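Local coordinates for type III Pentaketide Synthase (Neurospora crassa, PDB 3EUO), which probably acts as an acyltransferase of the chalcone and stilbene synthase family, building pentaketide products as a type III polyketide synthase, at residues G145-A148 and A149-T152; D272-S275 and S276-D279; A349-G353 and G354-E358. All coordinates share one frame; numbering follows the deposited sequence.

Contact 1 (G145-A148 and A149-T152); sequences GGLA and ALRT
Arg151 lays its guanidinium beside Ala148, one turn earlier in the same helix: NH2 stands 4.1 Å from the Ala148 CB, and Ala148 O lies over one face of the flat group. The chain runs out straight through CG and CD and then bends at chi3 (49°), which turns the guanidinium aside toward Ala148. Its polar atoms are engaged elsewhere: NH2 forms a salt bridge with Glu372 and NH1 another with Glu134 of the second subunit, so the charge, within a fully buried contact, is probably well compensated. Ala148 O takes two bonds from Thr152, the backbone N at 3.0 Å and OG1 at 2.9 Å, arriving from opposite faces of the carbonyl plane. With OG1 set beside its own backbone N (chi1 -59°), the Thr152 hydroxyl turns back to this carbonyl and stays satisfied within the helix. Earlier in the turn Ala149 N donates to Gly145 O at 2.8 Å, while the Ala149 methyl rests 3.2 Å from that same oxygen. Leu150 N and Arg151 N continue the ladder to Gly146 O and Leu147 O. On another side of the helix the leucines meet by their branch ends, Leu147 CD2 lying 4.2 Å from Leu150 CD2. These first turns of helix 145-162, just after Cys143 (present as 3-sulfinoalanine), pack through Leu147 and Ala148 on strand 370-378, through Leu150 and Arg151 on strand 224-233, and through Thr152 on Val136 of the second subunit; the paired Arg151 thus joins the buried core to the dimer interface.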
loop_
_atom_site.group_PDB
_atom_site.type_symbol
_atom_site.label_atom_id
_atom_site.label_comp_id
_atom_site.label_asym_id
_atom_site.label_seq_id
_atom_site.Cartn_x
_atom_site.Cartn_y
_atom_site.Cartn_z
ATOM N N GLY A 145 -3.103 -2.017 10.629
ATOM C CA GLY A 145 -2.228 -2.524 9.566
ATOM C C GLY A 145 -1.650 -3.906 9.782
ATOM O O GLY A 145 -1.474 -4.672 8.823
ATOM N N GLY A 146 -1.348 -4.223 11.038
ATOM C CA GLY A 146 -0.757 -5.512 11.402
ATOM C C GLY A 146 -1.714 -6.638 11.068
ATOM O O GLY A 146 -1.369 -7.559 10.325
ATOM N N LEU A 147 -2.931 -6.554 11.598
ATOM C CA LEU A 147 -3.938 -7.566 11.279
ATOM C C LEU A 147 -4.396 -7.524 9.816
ATOM O O LEU A 147 -4.716 -8.569 9.231
ATOM C CB LEU A 147 -5.125 -7.492 12.248
ATOM C CG LEU A 147 -4.830 -7.957 13.681
ATOM C CD1 LEU A 147 -6.112 -8.019 14.503
ATOM C CD2 LEU A 147 -4.080 -9.303 13.714
ATOM N N ALA A 148 -4.425 -6.334 9.213
ATOM C CA ALA A 148 -4.755 -6.235 7.787
ATOM C C ALA A 148 -3.702 -6.937 6.923
ATOM O O ALA A 148 -4.040 -7.645 5.964
ATOM C CB ALA A 148 -4.931 -4.772 7.349
ATOM N N ALA A 149 -2.431 -6.738 7.267
ATOM C CA ALA A 149 -1.343 -7.406 6.563
ATOM C C ALA A 149 -1.433 -8.919 6.737
ATOM O O ALA A 149 -1.238 -9.664 5.780
ATOM C CB ALA A 149 0.013 -6.877 7.046
ATOM N N LEU A 150 -1.748 -9.365 7.955
ATOM C CA LEU A 150 -1.902 -10.792 8.219
ATOM C C LEU A 150 -3.005 -11.434 7.362
ATOM O O LEU A 150 -2.806 -12.511 6.803
ATOM C CB LEU A 150 -2.166 -11.060 9.711
ATOM C CG LEU A 150 -2.165 -12.533 10.134
ATOM C CD1 LEU A 150 -0.782 -13.179 9.974
ATOM C CD2 LEU A 150 -2.677 -12.677 11.560
ATOM N N ARG A 151 -4.154 -10.765 7.274
ATOM C CA ARG A 151 -5.295 -11.273 6.512
ATOM C C ARG A 151 -4.984 -11.286 5.014
ATOM O O ARG A 151 -5.339 -12.234 4.294
ATOM C CB ARG A 151 -6.535 -10.417 6.811
ATOM C CG ARG A 151 -7.777 -10.760 5.977
ATOM C CD ARG A 151 -9.001 -9.921 6.387
ATOM N NE ARG A 151 -8.691 -8.497 6.480
ATOM C CZ ARG A 151 -8.500 -7.700 5.431
ATOM N NH1 ARG A 151 -8.599 -8.189 4.198
ATOM N NH2 ARG A 151 -8.202 -6.416 5.616
ATOM N N THR A 152 -4.322 -10.231 4.550
ATOM C CA THR A 152 -3.888 -10.153 3.160
ATOM C C THR A 152 -2.916 -11.297 2.863
ATOM O O THR A 152 -3.086 -12.001 1.877
ATOM C CB THR A 152 -3.247 -8.798 2.842
ATOM O OG1 THR A 152 -4.206 -7.761 3.094
ATOM C CG2 THR A 152 -2.813 -8.734 1.371
#

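Contact 2 (D272-S275 and S276-D279); sequences DLLS and SLQD
This is a local contact along the last turn of helix 258-277, at the periphery of the fold, where regular helical bonding gives way to a tighter turn. Ser276 N still reaches Asp272 O, at 3.2 Å, as in an ordinary alpha helix. The next amide does otherwise: Leu277 N donates to Leu274 O, three residues back, coming from above the carbonyl plane with an N-H...O angle of 142°. The Ser276 hydroxyl folds back on the turn, its OG giving a short 2.7 Å bond to Leu273 O. Leu277 has its CG lodged between the backbone N and the carbonyl carbon (chi1 44°), a choice that carries the branched end back over the preceding turn, with CG 3.3 Å from Leu273 O. From there Leu277 CD1 meets Leu274 CD1 at 4.4 Å, a loose apolar touch, while the side chain also packs on Leu227 of strand 224-233. Shortening Leu277 to an alanine would probably leave Leu274 CD1 and Leu227 without their shared apolar neighbour and open a gap between the helix end and the strand. Gln278 runs back alongside Ser275, its CD 4.0 Å from the Ser275 CA. Asp272 is held by a salt bridge to Arg232, whereas Leu274 leans on Leu281 and Phe291 of neighbouring loops. Ser275 OG is bonded to Ala271 O, a hydroxyl-to-carbonyl bond common along helices. The tightening to three-residue (3-10) bonding is familiar from the C-terminal turns of alpha helices, here one that packs against strand 224-233 in the thiolase-like fold.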
loop_
_atom_site.group_PDB
_atom_site.type_symbol
_atom_site.label_atom_id
_atom_site.label_comp_id
_atom_site.label_asym_id
_atom_site.label_seq_id
_atom_site.Cartn_x
_atom_site.Cartn_y
_atom_site.Cartn_z
ATOM N N ASP A 272 -19.768 -12.800 14.422
ATOM C CA ASP A 272 -19.577 -13.228 13.036
ATOM C C ASP A 272 -18.334 -14.095 12.858
ATOM O O ASP A 272 -18.375 -15.106 12.151
ATOM C CB ASP A 272 -19.533 -12.011 12.116
ATOM C CG ASP A 272 -20.914 -11.432 11.856
ATOM O OD1 ASP A 272 -21.919 -12.145 12.088
ATOM O OD2 ASP A 272 -20.993 -10.271 11.419
ATOM N N LEU A 273 -17.243 -13.700 13.511
ATOM C CA LEU A 273 -16.009 -14.481 13.526
ATOM C C LEU A 273 -16.252 -15.877 14.088
ATOM O O LEU A 273 -15.875 -16.881 13.479
ATOM C CB LEU A 273 -14.933 -13.770 14.358
ATOM C CG LEU A 273 -13.596 -14.495 14.557
ATOM C CD1 LEU A 273 -12.802 -14.512 13.265
ATOM C CD2 LEU A 273 -12.784 -13.852 15.676
ATOM N N LEU A 274 -16.895 -15.925 15.250
ATOM C CA LEU A 274 -17.105 -17.185 15.948
ATOM C C LEU A 274 -18.064 -18.107 15.191
ATOM O O LEU A 274 -17.809 -19.305 15.087
ATOM C CB LEU A 274 -17.595 -16.929 17.375
ATOM C CG LEU A 274 -17.753 -18.123 18.319
ATOM C CD1 LEU A 274 -16.426 -18.825 18.552
ATOM C CD2 LEU A 274 -18.333 -17.649 19.631
ATOM N N SER A 275 -19.145 -17.553 14.645
ATOM C CA SER A 275 -20.135 -18.378 13.937
ATOM C C SER A 275 -19.581 -19.003 12.652
ATOM O O SER A 275 -19.980 -20.106 12.278
ATOM C CB SER A 275 -21.424 -17.601 13.658
ATOM O OG SER A 275 -21.223 -16.576 12.710
ATOM N N SER A 276 -18.645 -18.312 12.001
ATOM C CA SER A 276 -18.007 -18.831 10.791
ATOM C C SER A 276 -17.169 -20.082 11.064
ATOM O O SER A 276 -16.996 -20.920 10.179
ATOM C CB SER A 276 -17.157 -17.754 10.100
ATOM O OG SER A 276 -15.994 -17.429 10.848
ATOM N N LEU A 277 -16.662 -20.217 12.286
ATOM C CA LEU A 277 -15.797 -21.350 12.610
ATOM C C LEU A 277 -16.168 -22.100 13.893
ATOM O O LEU A 277 -15.365 -22.877 14.409
ATOM C CB LEU A 277 -14.322 -20.907 12.632
ATOM C CG LEU A 277 -13.966 -19.591 13.320
ATOM C CD1 LEU A 277 -14.190 -19.675 14.832
ATOM C CD2 LEU A 277 -12.534 -19.181 13.006
ATOM N N GLN A 278 -17.388 -21.893 14.392
ATOM C CA GLN A 278 -17.817 -22.507 15.658
ATOM C C GLN A 278 -17.776 -24.034 15.648
ATOM O O GLN A 278 -17.507 -24.652 16.677
ATOM C CB GLN A 278 -19.201 -22.008 16.090
ATOM C CG GLN A 278 -20.312 -22.190 15.063
ATOM C CD GLN A 278 -21.663 -21.718 15.578
ATOM O OE1 GLN A 278 -21.742 -20.914 16.511
ATOM N NE2 GLN A 278 -22.730 -22.218 14.978
ATOM N N ASP A 279 -18.036 -24.628 14.483
ATOM C CA ASP A 279 -17.998 -26.083 14.317
ATOM C C ASP A 279 -16.581 -26.655 14.455
ATOM O O ASP A 279 -16.410 -27.833 14.778
ATOM C CB ASP A 279 -18.617 -26.492 12.973
ATOM C CG ASP A 279 -20.111 -26.174 12.885
ATOM O OD1 ASP A 279 -20.761 -25.963 13.935
ATOM O OD2 ASP A 279 -20.641 -26.135 11.751
#

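Contact 3 (A349-G353 and G354-E358); sequences ALAPG and GKVKE
Ala351 meets Val356 across a tight reversal of the chain, its CB 3.8 Å from Val356 CG2, although the valine itself heads away. The alanine side chain points toward the returning segment and also lies against its backbone, 3.5 Å from Lys355 O. Val356 offers the branch that stands beside its own backbone N, CG1 being the one anti to that nitrogen (chi1 178°). Next to this small apolar pair Lys357 folds back instead of reaching outward: bends at chi2 and chi4 curl the chain until its ammonium comes alongside the base of the turn. NZ donates to Lys355 O at 2.8 Å, tilted only 18° from the carbonyl plane, and NZ lies 4.1 Å from Pro352 CB. A water accepts from NZ and gives a weak bond to Pro352 O, which links the ammonium, weakly and through water, to the other limb as well. Lys355, bent at chi2, sends its ammonium off from the reversal. The backbone holds the limbs through two successive bonds. Gly354 N reaches Ala351 O at 2.8 Å, and Lys355 N reaches Pro352 O at 3.1 Å, both donors standing above the carbonyl planes. Gly353 and Gly354 both take positive phi, and a side chain on Gly354 would run into Gly353 O. Outside the turn, Pro352 rests on Thr313, Glu315, His316 and Arg318, while Lys357 N and Glu358 N bond to Asp292 and Tyr285. The backbone angles are those of two overlapping beta turns, type II over 351-354 and type I' over 352-355, a Pro-Gly-Gly reversal that joins helix 345-348 to strand 359-366 at the protein surface.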
loop_
_atom_site.group_PDB
_atom_site.type_symbol
_atom_site.label_atom_id
_atom_site.label_comp_id
_atom_site.label_asym_id
_atom_site.label_seq_id
_atom_site.Cartn_x
_atom_site.Cartn_y
_atom_site.Cartn_z
ATOM N N ALA A 349 1.922 -17.248 33.127
ATOM C CA ALA A 349 1.743 -17.128 34.583
ATOM C C ALA A 349 0.586 -16.219 34.995
ATOM O O ALA A 349 0.113 -16.285 36.133
ATOM C CB ALA A 349 3.044 -16.659 35.237
ATOM N N LEU A 350 0.129 -15.376 34.077
ATOM C CA LEU A 350 -0.971 -14.466 34.367
ATOM C C LEU A 350 -2.285 -14.880 33.696
ATOM O O LEU A 350 -3.258 -14.126 33.726
ATOM C CB LEU A 350 -0.589 -13.028 33.993
ATOM C CG LEU A 350 0.519 -12.373 34.819
ATOM C CD1 LEU A 350 1.079 -11.154 34.100
ATOM C CD2 LEU A 350 0.023 -12.002 36.217
ATOM N N ALA A 351 -2.312 -16.074 33.106
ATOM C CA ALA A 351 -3.497 -16.566 32.401
ATOM C C ALA A 351 -4.703 -16.655 33.339
ATOM O O ALA A 351 -4.584 -17.218 34.428
ATOM C CB ALA A 351 -3.214 -17.915 31.776
ATOM N N PRO A 352 -5.864 -16.104 32.921
ATOM C CA PRO A 352 -7.057 -16.115 33.769
ATOM C C PRO A 352 -7.347 -17.512 34.301
ATOM O O PRO A 352 -7.393 -18.475 33.529
ATOM C CB PRO A 352 -8.170 -15.667 32.818
ATOM C CG PRO A 352 -7.491 -14.831 31.821
ATOM C CD PRO A 352 -6.128 -15.449 31.626
ATOM N N GLY A 353 -7.506 -17.612 35.620
ATOM C CA GLY A 353 -7.760 -18.887 36.283
ATOM C C GLY A 353 -6.709 -19.949 36.020
ATOM O O GLY A 353 -6.999 -21.144 36.111
ATOM N N GLY A 354 -5.492 -19.517 35.683
ATOM C CA GLY A 354 -4.376 -20.429 35.411
ATOM C C GLY A 354 -4.494 -21.203 34.110
ATOM O O GLY A 354 -3.691 -22.098 33.833
ATOM N N LYS A 355 -5.495 -20.855 33.305
ATOM C CA LYS A 355 -5.728 -21.555 32.051
ATOM C C LYS A 355 -5.242 -20.764 30.843
ATOM O O LYS A 355 -5.880 -19.795 30.412
ATOM C CB LYS A 355 -7.196 -21.978 31.908
ATOM C CG LYS A 355 -7.500 -23.330 32.574
ATOM C CD LYS A 355 -6.508 -24.403 32.099
ATOM C CE LYS A 355 -6.470 -25.619 33.014
ATOM N NZ LYS A 355 -5.242 -26.431 32.763
ATOM N N VAL A 356 -4.082 -21.175 30.332
ATOM C CA VAL A 356 -3.556 -20.649 29.076
ATOM C C VAL A 356 -4.426 -21.213 27.963
ATOM O O VAL A 356 -4.534 -22.435 27.807
ATOM C CB VAL A 356 -2.087 -21.060 28.849
ATOM C CG1 VAL A 356 -1.582 -20.550 27.504
ATOM C CG2 VAL A 356 -1.209 -20.543 29.976
ATOM N N LYS A 357 -5.044 -20.320 27.197
ATOM C CA LYS A 357 -6.045 -20.720 26.215
ATOM C C LYS A 357 -5.438 -21.218 24.908
ATOM O O LYS A 357 -4.401 -20.727 24.456
ATOM C CB LYS A 357 -7.034 -19.580 25.958
ATOM C CG LYS A 357 -7.723 -19.050 27.220
ATOM C CD LYS A 357 -8.319 -20.173 28.086
ATOM C CE LYS A 357 -9.200 -19.615 29.201
ATOM N NZ LYS A 357 -8.464 -18.725 30.133
ATOM N N GLU A 358 -6.111 -22.197 24.314
ATOM C CA GLU A 358 -5.698 -22.810 23.058
ATOM C C GLU A 358 -6.121 -21.959 21.863
ATOM O O GLU A 358 -5.623 -22.147 20.749
ATOM C CB GLU A 358 -6.327 -24.198 22.954
ATOM C CG GLU A 358 -5.592 -25.161 22.058
ATOM C CD GLU A 358 -5.734 -26.610 22.508
ATOM O OE1 GLU A 358 -6.230 -26.863 23.632
ATOM O OE2 GLU A 358 -5.333 -27.496 21.729
HETATM O O HOH W 1 -10.405 -18.491 32.171
#

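How the contacts relate
The three contacts follow one another along the chain without overlap. Contact 1 belongs to the N-terminal chalcone and stilbene synthase domain, contacts 2 and 3 to the C-terminal one. None touches another: the centres of contacts 1 and 2 are about 19 Å apart. Between the centres of contacts 1 and 3 the distance is about 26 Å. Strand 224-233 packs against the helices of both contacts 1 and 2, and the loop of contact 3 runs into strand 359-366, neighbour of strand 370-378, which meets contact 1. Contact 1 is thus part of the buried core and subunit interface, while contacts 2 and 3 are peripheral elements packed on, or leading into, the strands around it.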